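Long-range contacts in trehalose synthase regulatory protein (Candida albicans, PDB 5HUS), which probably serves as a regulatory component of trehalose synthase, its C-terminal domain having the HAD-type fold of trehalose-phosphatases: residues A[69-73]-A[102-106]; A[123-127]-A[144-149]; A[257-261]-A[287-291]. All coordinates share one frame; numbering follows the deposited sequence.

Contact 1. Residues A[69-73]-A[102-106]; sequences TFVYL and VKLIG
F70 and I105 bring the two backbones closest, with CA atoms 7.7 Å apart; strand 93-96 lies between strands 69-74 and 101-103 in the sheet, and the side chains of 69-73 and of the turn at 104-106 meet near its start. Y72 and I105 share the bridging. With CG anti to the carbonyl carbon (chi1 -77°), the Y72 ring reaches across until the phenol oxygen meets the turn, and I105 N donates to Y72 OH at 3.2 Å with a nearly straight angle of 164°. L104 flanks the same end: its CA lies at the ring edge, and its methyl CD2 is 3.6 Å from Y72 OH. I105 returns the contact in the other direction. Its extended CG1-CD1 arm (chi2 164°) puts the CD1 methyl 3.6 Å from Y72 CE1, and the same methyl lies 3.7 Å from F70 CB, near the plane of the phenylalanine ring at its edge. H212, from helix 200-213, stacks on F70 and hydrogen-bonds to Y72 OH. In this trehalose-phosphatase-like HAD core, the contact illustrates how one phenol can serve two polar partners within an apolar setting: its oxygen satisfies the N-H of I105, just beyond the strand end, and also binds an imidazole. The two bonds fix the position of the phenol end, while the flanking I105 and L104 would restrict turning of the ring.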
ATOM      1  N   THR A  69       5.259   0.494  19.463  1.00 34.42           N
ATOM      2  CA  THR A  69       5.365   0.801  18.044  1.00 24.33           C
ATOM      3  C   THR A  69       4.939  -0.392  17.193  1.00 23.11           C
ATOM      4  O   THR A  69       5.295  -1.533  17.480  1.00 25.36           O
ATOM      5  CB  THR A  69       6.804   1.218  17.681  1.00 35.17           C
ATOM      6  OG1 THR A  69       7.202   2.317  18.512  1.00 35.78           O
ATOM      7  CG2 THR A  69       6.897   1.630  16.222  1.00 29.72           C
ATOM      8  N   PHE A  70       4.161  -0.117  16.156  1.00 22.26           N
ATOM      9  CA  PHE A  70       3.674  -1.160  15.258  1.00 21.27           C
ATOM     10  C   PHE A  70       4.029  -0.792  13.828  1.00 20.90           C
ATOM     11  O   PHE A  70       3.604   0.251  13.326  1.00 23.01           O
ATOM     12  CB  PHE A  70       2.165  -1.340  15.410  1.00 23.58           C
ATOM     13  CG  PHE A  70       1.726  -1.532  16.831  1.00 28.48           C
ATOM     14  CD1 PHE A  70       1.150  -0.488  17.539  1.00 36.88           C
ATOM     15  CD2 PHE A  70       1.911  -2.748  17.467  1.00 29.44           C
ATOM     16  CE1 PHE A  70       0.755  -0.661  18.854  1.00 41.62           C
ATOM     17  CE2 PHE A  70       1.517  -2.926  18.779  1.00 36.11           C
ATOM     18  CZ  PHE A  70       0.941  -1.883  19.473  1.00 40.35           C
ATOM     19  N   VAL A  71       4.822  -1.644  13.181  1.00 21.15           N
ATOM     20  CA  VAL A  71       5.269  -1.397  11.816  1.00 17.27           C
ATOM     21  C   VAL A  71       4.579  -2.341  10.844  1.00 18.12           C
ATOM     22  O   VAL A  71       4.595  -3.555  11.050  1.00 19.24           O
ATOM     23  CB  VAL A  71       6.795  -1.569  11.682  1.00 21.91           C
ATOM     24  CG1 VAL A  71       7.245  -1.278  10.262  1.00 20.51           C
ATOM     25  CG2 VAL A  71       7.512  -0.653  12.672  1.00 20.92           C
ATOM     26  N   TYR A  72       3.961  -1.773   9.807  1.00 18.11           N
ATOM     27  CA  TYR A  72       3.283  -2.553   8.763  1.00 17.35           C
ATOM     28  C   TYR A  72       3.871  -2.285   7.392  1.00 17.57           C
ATOM     29  O   TYR A  72       4.137  -1.138   7.032  1.00 19.79           O
ATOM     30  CB  TYR A  72       1.780  -2.242   8.729  1.00 15.87           C
ATOM     31  CG  TYR A  72       1.024  -2.923   9.830  1.00 20.01           C
ATOM     32  CD1 TYR A  72       1.124  -2.476  11.144  1.00 18.04           C
ATOM     33  CD2 TYR A  72       0.220  -4.024   9.566  1.00 19.25           C
ATOM     34  CE1 TYR A  72       0.448  -3.116  12.164  1.00 20.57           C
ATOM     35  CE2 TYR A  72      -0.466  -4.667  10.580  1.00 18.45           C
ATOM     36  CZ  TYR A  72      -0.342  -4.214  11.875  1.00 19.46           C
ATOM     37  OH  TYR A  72      -1.031  -4.846  12.884  1.00 20.77           O
ATOM     38  N   LEU A  73       4.078  -3.358   6.636  1.00 18.62           N
ATOM     39  CA  LEU A  73       4.449  -3.257   5.231  1.00 16.05           C
ATOM     40  C   LEU A  73       3.205  -3.234   4.347  1.00 15.37           C
ATOM     41  O   LEU A  73       2.332  -4.088   4.487  1.00 18.70           O
ATOM     42  CB  LEU A  73       5.336  -4.435   4.830  1.00 15.29           C
ATOM     43  CG  LEU A  73       5.605  -4.549   3.330  1.00 20.14           C
ATOM     44  CD1 LEU A  73       6.631  -3.511   2.898  1.00 17.88           C
ATOM     45  CD2 LEU A  73       6.064  -5.966   2.970  1.00 26.44           C
ATOM     46  N   VAL A 102      -5.008  -8.338   5.120  1.00 15.47           N
ATOM     47  CA  VAL A 102      -4.226  -7.804   6.229  1.00 16.24           C
ATOM     48  C   VAL A 102      -3.855  -8.913   7.198  1.00 18.76           C
ATOM     49  O   VAL A 102      -4.724  -9.672   7.637  1.00 19.40           O
ATOM     50  CB  VAL A 102      -4.991  -6.708   7.012  1.00 15.97           C
ATOM     51  CG1 VAL A 102      -4.195  -6.288   8.259  1.00 20.37           C
ATOM     52  CG2 VAL A 102      -5.281  -5.505   6.118  1.00 18.80           C
ATOM     53  N   LYS A 103      -2.571  -9.007   7.529  1.00 19.84           N
ATOM     54  CA  LYS A 103      -2.143  -9.891   8.605  1.00 16.00           C
ATOM     55  C   LYS A 103      -1.588  -9.029   9.739  1.00 18.40           C
ATOM     56  O   LYS A 103      -0.472  -8.508   9.667  1.00 20.64           O
ATOM     57  CB  LYS A 103      -1.114 -10.924   8.110  1.00 18.14           C
ATOM     58  CG  LYS A 103      -0.586 -11.833   9.209  1.00 19.35           C
ATOM     59  CD  LYS A 103       0.253 -12.985   8.637  1.00 27.66           C
ATOM     60  CE  LYS A 103      -0.634 -14.011   7.947  1.00 26.90           C
ATOM     61  NZ  LYS A 103       0.110 -15.249   7.547  1.00 28.76           N
ATOM     62  N   LEU A 104      -2.413  -8.854  10.767  1.00 17.76           N
ATOM     63  CA  LEU A 104      -2.042  -8.079  11.941  1.00 19.03           C
ATOM     64  C   LEU A 104      -0.836  -8.697  12.627  1.00 22.82           C
ATOM     65  O   LEU A 104      -0.612  -9.901  12.536  1.00 23.36           O
ATOM     66  CB  LEU A 104      -3.218  -8.001  12.915  1.00 18.79           C
ATOM     67  CG  LEU A 104      -4.509  -7.400  12.358  1.00 18.63           C
ATOM     68  CD1 LEU A 104      -5.663  -7.642  13.319  1.00 21.36           C
ATOM     69  CD2 LEU A 104      -4.345  -5.916  12.078  1.00 20.92           C
ATOM     70  N   ILE A 105      -0.061  -7.869  13.313  1.00 21.14           N
ATOM     71  CA  ILE A 105       1.135  -8.346  13.999  1.00 21.58           C
ATOM     72  C   ILE A 105       0.766  -9.440  15.001  1.00 22.24           C
ATOM     73  O   ILE A 105      -0.136  -9.262  15.825  1.00 28.92           O
ATOM     74  CB  ILE A 105       1.859  -7.184  14.705  1.00 20.85           C
ATOM     75  CG1 ILE A 105       2.412  -6.201  13.670  1.00 21.46           C
ATOM     76  CG2 ILE A 105       2.987  -7.695  15.567  1.00 24.20           C
ATOM     77  CD1 ILE A 105       2.798  -4.842  14.257  1.00 23.98           C
ATOM     78  N   GLY A 106       1.434 -10.586  14.890  1.00 26.74           N
ATOM     79  CA  GLY A 106       1.177 -11.712  15.773  1.00 27.45           C
ATOM     80  C   GLY A 106       0.090 -12.665  15.298  1.00 34.18           C
ATOM     81  O   GLY A 106      -0.097 -13.734  15.878  1.00 33.79           O
TER

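Contact 2. Residues A[123-127]-A[144-149]; sequences MPEIV and ALDATV
M123 meets peptide planes here, not aromatic rings: its sulfur SD sits over a face of the A147-T148 peptide, 3.8 Å from A147 C, while the carbonyl oxygen of L145, at the margin of a neighbouring peptide, is directed toward its methyl. CE is 3.2 Å from L145 O; D146 O, at 3.6 Å, and T148 O merely lie beside it. A side chain bent at both chi2 (-71°) and chi3 (-72°) folds the thioether into this position instead of letting it run straight out from the helix. The turn joins strands 141-144 and 149-152 of an antiparallel hairpin, and helix 116-136 packs against it. Along the helix from M123, the contact becomes purely aliphatic. V149 CG2 is the meeting point, touching M123 CE and standing 3.6 Å from I126 CG2; V127 CG2 comes up to it at 3.9 Å, the two valines crossing at about a right angle. The same V127 methyl also meets A144 CB at 3.8 Å, so both arms of the hairpin rest on one helix face. From outside, E97 grips the turn, its carboxylate accepting from D146 N, A147 N and T148 OG1, and D146 forms a salt bridge with R79. This helix and the separate four-stranded antiparallel sheet probably belong to the cap module, as in related HAD phosphatases. The chemistry implies a division of labour: E97 pins the peptide N-H groups, while the M123 methyl, slightly polarised by sulfur, may make a weak C-H...O contact with L145 O.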
ATOM      1  N   MET A 123     -13.496 -10.995 -10.644  1.00 25.07           N
ATOM      2  CA  MET A 123     -12.135 -11.350 -11.058  1.00 20.05           C
ATOM      3  C   MET A 123     -12.088 -12.171 -12.362  1.00 21.00           C
ATOM      4  O   MET A 123     -11.308 -11.836 -13.252  1.00 22.73           O
ATOM      5  CB  MET A 123     -11.400 -12.099  -9.938  1.00 22.02           C
ATOM      6  CG  MET A 123     -10.939 -11.211  -8.795  1.00 23.41           C
ATOM      7  SD  MET A 123      -9.577 -10.129  -9.267  1.00 22.87           S
ATOM      8  CE  MET A 123      -8.234 -11.307  -9.402  1.00 20.16           C
ATOM      9  N   PRO A 124     -12.919 -13.232 -12.495  1.00 27.16           N
ATOM     10  CA  PRO A 124     -12.825 -13.994 -13.750  1.00 30.08           C
ATOM     11  C   PRO A 124     -13.128 -13.155 -14.993  1.00 23.53           C
ATOM     12  O   PRO A 124     -12.467 -13.337 -16.024  1.00 26.77           O
ATOM     13  CB  PRO A 124     -13.875 -15.097 -13.570  1.00 30.16           C
ATOM     14  CG  PRO A 124     -13.964 -15.280 -12.094  1.00 27.38           C
ATOM     15  CD  PRO A 124     -13.826 -13.891 -11.534  1.00 27.69           C
ATOM     16  N   GLU A 125     -14.084 -12.237 -14.879  1.00 21.52           N
ATOM     17  CA  GLU A 125     -14.433 -11.345 -15.980  1.00 33.49           C
ATOM     18  C   GLU A 125     -13.284 -10.396 -16.297  1.00 27.05           C
ATOM     19  O   GLU A 125     -12.956 -10.170 -17.462  1.00 26.74           O
ATOM     20  CB  GLU A 125     -15.694 -10.544 -15.655  1.00 32.24           C
ATOM     21  CG  GLU A 125     -16.940 -11.391 -15.454  1.00 43.82           C
ATOM     22  CD  GLU A 125     -17.327 -12.170 -16.698  1.00 66.96           C
ATOM     23  OE1 GLU A 125     -17.180 -11.629 -17.817  1.00 54.98           O
ATOM     24  OE2 GLU A 125     -17.776 -13.327 -16.558  1.00 58.59           O
ATOM     25  N   ILE A 126     -12.670  -9.845 -15.253  1.00 26.10           N
ATOM     26  CA  ILE A 126     -11.543  -8.938 -15.430  1.00 21.79           C
ATOM     27  C   ILE A 126     -10.363  -9.646 -16.087  1.00 24.15           C
ATOM     28  O   ILE A 126      -9.761  -9.123 -17.027  1.00 26.78           O
ATOM     29  CB  ILE A 126     -11.099  -8.329 -14.082  1.00 19.70           C
ATOM     30  CG1 ILE A 126     -12.244  -7.516 -13.478  1.00 25.27           C
ATOM     31  CG2 ILE A 126      -9.863  -7.459 -14.270  1.00 20.97           C
ATOM     32  CD1 ILE A 126     -11.979  -7.023 -12.059  1.00 26.37           C
ATOM     33  N   VAL A 127     -10.045 -10.843 -15.601  1.00 23.07           N
ATOM     34  CA  VAL A 127      -8.925 -11.614 -16.135  1.00 22.19           C
ATOM     35  C   VAL A 127      -9.131 -11.957 -17.610  1.00 25.52           C
ATOM     36  O   VAL A 127      -8.209 -11.832 -18.423  1.00 27.88           O
ATOM     37  CB  VAL A 127      -8.709 -12.911 -15.338  1.00 25.60           C
ATOM     38  CG1 VAL A 127      -7.725 -13.819 -16.061  1.00 31.30           C
ATOM     39  CG2 VAL A 127      -8.195 -12.584 -13.938  1.00 25.34           C
ATOM     40  N   ALA A 144      -2.488 -12.238 -12.824  1.00 20.57           N
ATOM     41  CA  ALA A 144      -3.699 -12.319 -12.023  1.00 20.97           C
ATOM     42  C   ALA A 144      -3.366 -12.773 -10.606  1.00 21.75           C
ATOM     43  O   ALA A 144      -2.877 -13.877 -10.406  1.00 22.11           O
ATOM     44  CB  ALA A 144      -4.703 -13.270 -12.668  1.00 26.72           C
ATOM     45  N   LEU A 145      -3.600 -11.903  -9.628  1.00 18.51           N
ATOM     46  CA  LEU A 145      -3.448 -12.289  -8.231  1.00 16.66           C
ATOM     47  C   LEU A 145      -4.838 -12.669  -7.696  1.00 19.33           C
ATOM     48  O   LEU A 145      -5.718 -13.028  -8.482  1.00 20.66           O
ATOM     49  CB  LEU A 145      -2.785 -11.164  -7.433  1.00 20.10           C
ATOM     50  CG  LEU A 145      -1.398 -10.761  -7.965  1.00 22.52           C
ATOM     51  CD1 LEU A 145      -0.700  -9.736  -7.074  1.00 24.54           C
ATOM     52  CD2 LEU A 145      -0.501 -11.991  -8.162  1.00 18.92           C
ATOM     53  N   ASP A 146      -5.054 -12.607  -6.386  1.00 17.67           N
ATOM     54  CA  ASP A 146      -6.334 -13.063  -5.844  1.00 19.14           C
ATOM     55  C   ASP A 146      -7.412 -11.983  -5.895  1.00 18.56           C
ATOM     56  O   ASP A 146      -8.603 -12.293  -6.008  1.00 20.49           O
ATOM     57  CB  ASP A 146      -6.166 -13.568  -4.409  1.00 19.47           C
ATOM     58  CG  ASP A 146      -5.261 -14.784  -4.325  1.00 25.25           C
ATOM     59  OD1 ASP A 146      -5.175 -15.529  -5.321  1.00 28.22           O
ATOM     60  OD2 ASP A 146      -4.626 -14.986  -3.270  1.00 27.71           O
ATOM     61  N   ALA A 147      -6.997 -10.717  -5.828  1.00 17.04           N
ATOM     62  CA  ALA A 147      -7.944  -9.601  -5.783  1.00 19.86           C
ATOM     63  C   ALA A 147      -7.485  -8.414  -6.623  1.00 20.21           C
ATOM     64  O   ALA A 147      -8.063  -7.328  -6.546  1.00 25.02           O
ATOM     65  CB  ALA A 147      -8.172  -9.162  -4.336  1.00 17.24           C
ATOM     66  N   THR A 148      -6.441  -8.617  -7.420  1.00 16.61           N
ATOM     67  CA  THR A 148      -5.963  -7.578  -8.318  1.00 18.03           C
ATOM     68  C   THR A 148      -5.532  -8.212  -9.624  1.00 16.63           C
ATOM     69  O   THR A 148      -5.187  -9.394  -9.666  1.00 18.18           O
ATOM     70  CB  THR A 148      -4.784  -6.767  -7.704  1.00 25.52           C
ATOM     71  OG1 THR A 148      -3.827  -7.660  -7.136  1.00 25.50           O
ATOM     72  CG2 THR A 148      -5.270  -5.851  -6.608  1.00 26.23           C
ATOM     73  N   VAL A 149      -5.592  -7.438 -10.699  1.00 20.77           N
ATOM     74  CA  VAL A 149      -5.128  -7.902 -11.999  1.00 19.85           C
ATOM     75  C   VAL A 149      -4.222  -6.827 -12.575  1.00 22.34           C
ATOM     76  O   VAL A 149      -4.536  -5.635 -12.498  1.00 22.22           O
ATOM     77  CB  VAL A 149      -6.293  -8.201 -12.971  1.00 21.00           C
ATOM     78  CG1 VAL A 149      -5.761  -8.746 -14.295  1.00 25.08           C
ATOM     79  CG2 VAL A 149      -7.291  -9.187 -12.346  1.00 20.40           C
TER

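Contact 3. Residues A[257-261]-A[287-291]; sequences EANYE and KTAAT
E257 grips A289 and T288 with its two carboxylate oxygens: A289 N donates to E257 OE1 at 2.8 Å, angle 152°, while T288 OG1 donates to E257 OE2 at 2.7 Å. Both donors come to the syn side of their oxygens, the N-H somewhat tilted, 16° out of the carboxylate plane, so one carboxylate reads two successive residues. A bend at chi2 brings the glutamate tip back from the helix to the loop. OE2 takes a further bond from a water that also donates to K287 O, extending the grip by one residue. The T288 hydroxyl, anti to its own amide nitrogen, has a second task, accepting from A290 N at 3.0 Å: this is an ST turn, which closes a small ring spanning T288 to A290. In the core of the HAD fold, helix 254-265 is the crossover of a beta-alpha-beta unit between parallel strands 243-250 and 272-278, and the turn is part of the loop that leads on to strand 292-294. The methyl of A289 settles on the helix surface, 3.8 Å from E261 CG, with Y260 CB a little farther away. Y260 meets the next residue with its face. A290 CB stands 3.7 Å from the ring centroid, only 3° off the normal, a well-centred CH-pi contact, while E257 CD lies in plane at the ring edge. The far end of the tyrosine is tied to the core by a hydrogen bond from its hydroxyl group to G251 O, and its ring meets that of Y248 steeply.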
ATOM      1  N   GLU A 257      -0.276   8.898  -3.288  1.00 22.88           N
ATOM      2  CA  GLU A 257      -0.815  10.233  -3.076  1.00 24.48           C
ATOM      3  C   GLU A 257      -2.113  10.190  -2.290  1.00 22.57           C
ATOM      4  O   GLU A 257      -2.316  11.013  -1.400  1.00 22.60           O
ATOM      5  CB  GLU A 257      -1.028  10.951  -4.408  1.00 24.81           C
ATOM      6  CG  GLU A 257       0.272  11.416  -5.045  1.00 27.68           C
ATOM      7  CD  GLU A 257       1.127  12.226  -4.089  1.00 31.91           C
ATOM      8  OE1 GLU A 257       0.568  13.093  -3.381  1.00 27.20           O
ATOM      9  OE2 GLU A 257       2.355  11.990  -4.041  1.00 32.16           O
ATOM     10  N   ALA A 258      -2.976   9.226  -2.611  1.00 25.81           N
ATOM     11  CA  ALA A 258      -4.220   9.055  -1.872  1.00 23.66           C
ATOM     12  C   ALA A 258      -3.919   8.713  -0.420  1.00 25.18           C
ATOM     13  O   ALA A 258      -4.590   9.200   0.488  1.00 21.56           O
ATOM     14  CB  ALA A 258      -5.091   7.986  -2.504  1.00 24.07           C
ATOM     15  N   ASN A 259      -2.909   7.876  -0.203  1.00 20.59           N
ATOM     16  CA  ASN A 259      -2.502   7.536   1.157  1.00 20.17           C
ATOM     17  C   ASN A 259      -1.910   8.730   1.908  1.00 19.32           C
ATOM     18  O   ASN A 259      -2.186   8.907   3.093  1.00 20.28           O
ATOM     19  CB  ASN A 259      -1.508   6.371   1.139  1.00 19.19           C
ATOM     20  CG  ASN A 259      -2.143   5.072   0.667  1.00 23.01           C
ATOM     21  OD1 ASN A 259      -3.358   4.901   0.749  1.00 25.77           O
ATOM     22  ND2 ASN A 259      -1.323   4.149   0.169  1.00 20.20           N
ATOM     23  N   TYR A 260      -1.095   9.545   1.236  1.00 20.21           N
ATOM     24  CA  TYR A 260      -0.524  10.729   1.893  1.00 20.18           C
ATOM     25  C   TYR A 260      -1.636  11.664   2.344  1.00 22.91           C
ATOM     26  O   TYR A 260      -1.652  12.133   3.479  1.00 20.76           O
ATOM     27  CB  TYR A 260       0.429  11.501   0.970  1.00 17.67           C
ATOM     28  CG  TYR A 260       1.678  10.759   0.577  1.00 19.70           C
ATOM     29  CD1 TYR A 260       2.407  10.030   1.506  1.00 22.73           C
ATOM     30  CD2 TYR A 260       2.124  10.782  -0.736  1.00 23.34           C
ATOM     31  CE1 TYR A 260       3.560   9.350   1.131  1.00 20.84           C
ATOM     32  CE2 TYR A 260       3.260  10.104  -1.119  1.00 20.76           C
ATOM     33  CZ  TYR A 260       3.971   9.389  -0.188  1.00 21.69           C
ATOM     34  OH  TYR A 260       5.097   8.715  -0.590  1.00 22.90           O
ATOM     35  N   GLU A 261      -2.560  11.942   1.437  1.00 26.17           N
ATOM     36  CA  GLU A 261      -3.664  12.841   1.752  1.00 26.97           C
ATOM     37  C   GLU A 261      -4.504  12.310   2.912  1.00 25.79           C
ATOM     38  O   GLU A 261      -4.923  13.077   3.783  1.00 26.01           O
ATOM     39  CB  GLU A 261      -4.527  13.062   0.510  1.00 26.02           C
ATOM     40  CG  GLU A 261      -3.817  13.845  -0.583  1.00 27.69           C
ATOM     41  CD  GLU A 261      -4.640  13.958  -1.853  1.00 45.51           C
ATOM     42  OE1 GLU A 261      -5.852  13.684  -1.799  1.00 40.70           O
ATOM     43  OE2 GLU A 261      -4.071  14.317  -2.906  1.00 46.54           O
ATOM     44  N   LYS A 287       4.661  16.463  -8.492  1.00 33.13           N
ATOM     45  CA  LYS A 287       3.930  17.024  -7.361  1.00 26.42           C
ATOM     46  C   LYS A 287       3.522  15.944  -6.359  1.00 27.53           C
ATOM     47  O   LYS A 287       3.210  14.816  -6.743  1.00 35.80           O
ATOM     48  CB  LYS A 287       2.693  17.778  -7.856  1.00 33.84           C
ATOM     49  CG  LYS A 287       3.022  19.026  -8.659  1.00 51.00           C
ATOM     50  CD  LYS A 287       3.656  20.089  -7.772  1.00 55.82           C
ATOM     51  CE  LYS A 287       4.177  21.256  -8.594  1.00 55.76           C
ATOM     52  NZ  LYS A 287       5.269  20.831  -9.514  1.00 65.34           N
ATOM     53  N   THR A 288       3.529  16.295  -5.076  1.00 28.50           N
ATOM     54  CA  THR A 288       3.148  15.351  -4.029  1.00 30.81           C
ATOM     55  C   THR A 288       2.521  16.036  -2.821  1.00 33.76           C
ATOM     56  O   THR A 288       2.765  17.218  -2.563  1.00 31.58           O
ATOM     57  CB  THR A 288       4.354  14.532  -3.543  1.00 30.17           C
ATOM     58  OG1 THR A 288       3.921  13.584  -2.558  1.00 28.10           O
ATOM     59  CG2 THR A 288       5.406  15.447  -2.927  1.00 29.53           C
ATOM     60  N   ALA A 289       1.723  15.276  -2.075  1.00 22.89           N
ATOM     61  CA  ALA A 289       1.120  15.765  -0.844  1.00 24.07           C
ATOM     62  C   ALA A 289       1.933  15.336   0.374  1.00 25.18           C
ATOM     63  O   ALA A 289       1.629  15.737   1.497  1.00 22.98           O
ATOM     64  CB  ALA A 289      -0.309  15.277  -0.718  1.00 28.13           C
ATOM     65  N   ALA A 290       2.962  14.517   0.153  1.00 21.84           N
ATOM     66  CA  ALA A 290       3.862  14.138   1.238  1.00 24.94           C
ATOM     67  C   ALA A 290       4.548  15.384   1.793  1.00 25.08           C
ATOM     68  O   ALA A 290       4.932  16.275   1.039  1.00 27.15           O
ATOM     69  CB  ALA A 290       4.898  13.120   0.765  1.00 22.56           C
ATOM     70  N   THR A 291       4.693  15.447   3.110  1.00 20.92           N
ATOM     71  CA  THR A 291       5.351  16.593   3.735  1.00 29.16           C
ATOM     72  C   THR A 291       6.863  16.535   3.560  1.00 32.11           C
ATOM     73  O   THR A 291       7.503  17.547   3.262  1.00 31.69           O
ATOM     74  CB  THR A 291       5.033  16.678   5.238  1.00 27.73           C
ATOM     75  OG1 THR A 291       3.616  16.641   5.432  1.00 28.78           O
ATOM     76  CG2 THR A 291       5.601  17.962   5.840  1.00 32.14           C
TER
HETATM   77  O   HOH W   1       3.379  11.835  -6.673  1.00 34.44           O

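From the N terminus, the chain first closes a loop at contact 1, where the turn after strand 101-103 returns to strand 69-74, with strand 93-96 between them in the sheet. Contact 2 follows, shorter in span, joining helix 116-136 to the hairpin beyond it. Contact 3 closes last, bringing the loop before strand 292-294 onto helix 254-265. The three loops lie in series, neither nesting nor crossing. Contacts 1 and 3 belong to the core around the large sheet, their centres 22 Å apart; contact 2 belongs to what is probably the cap, about 28 Å from contact 3 between centres. E97, a residue inside the loop of contact 1, ties the two regions together.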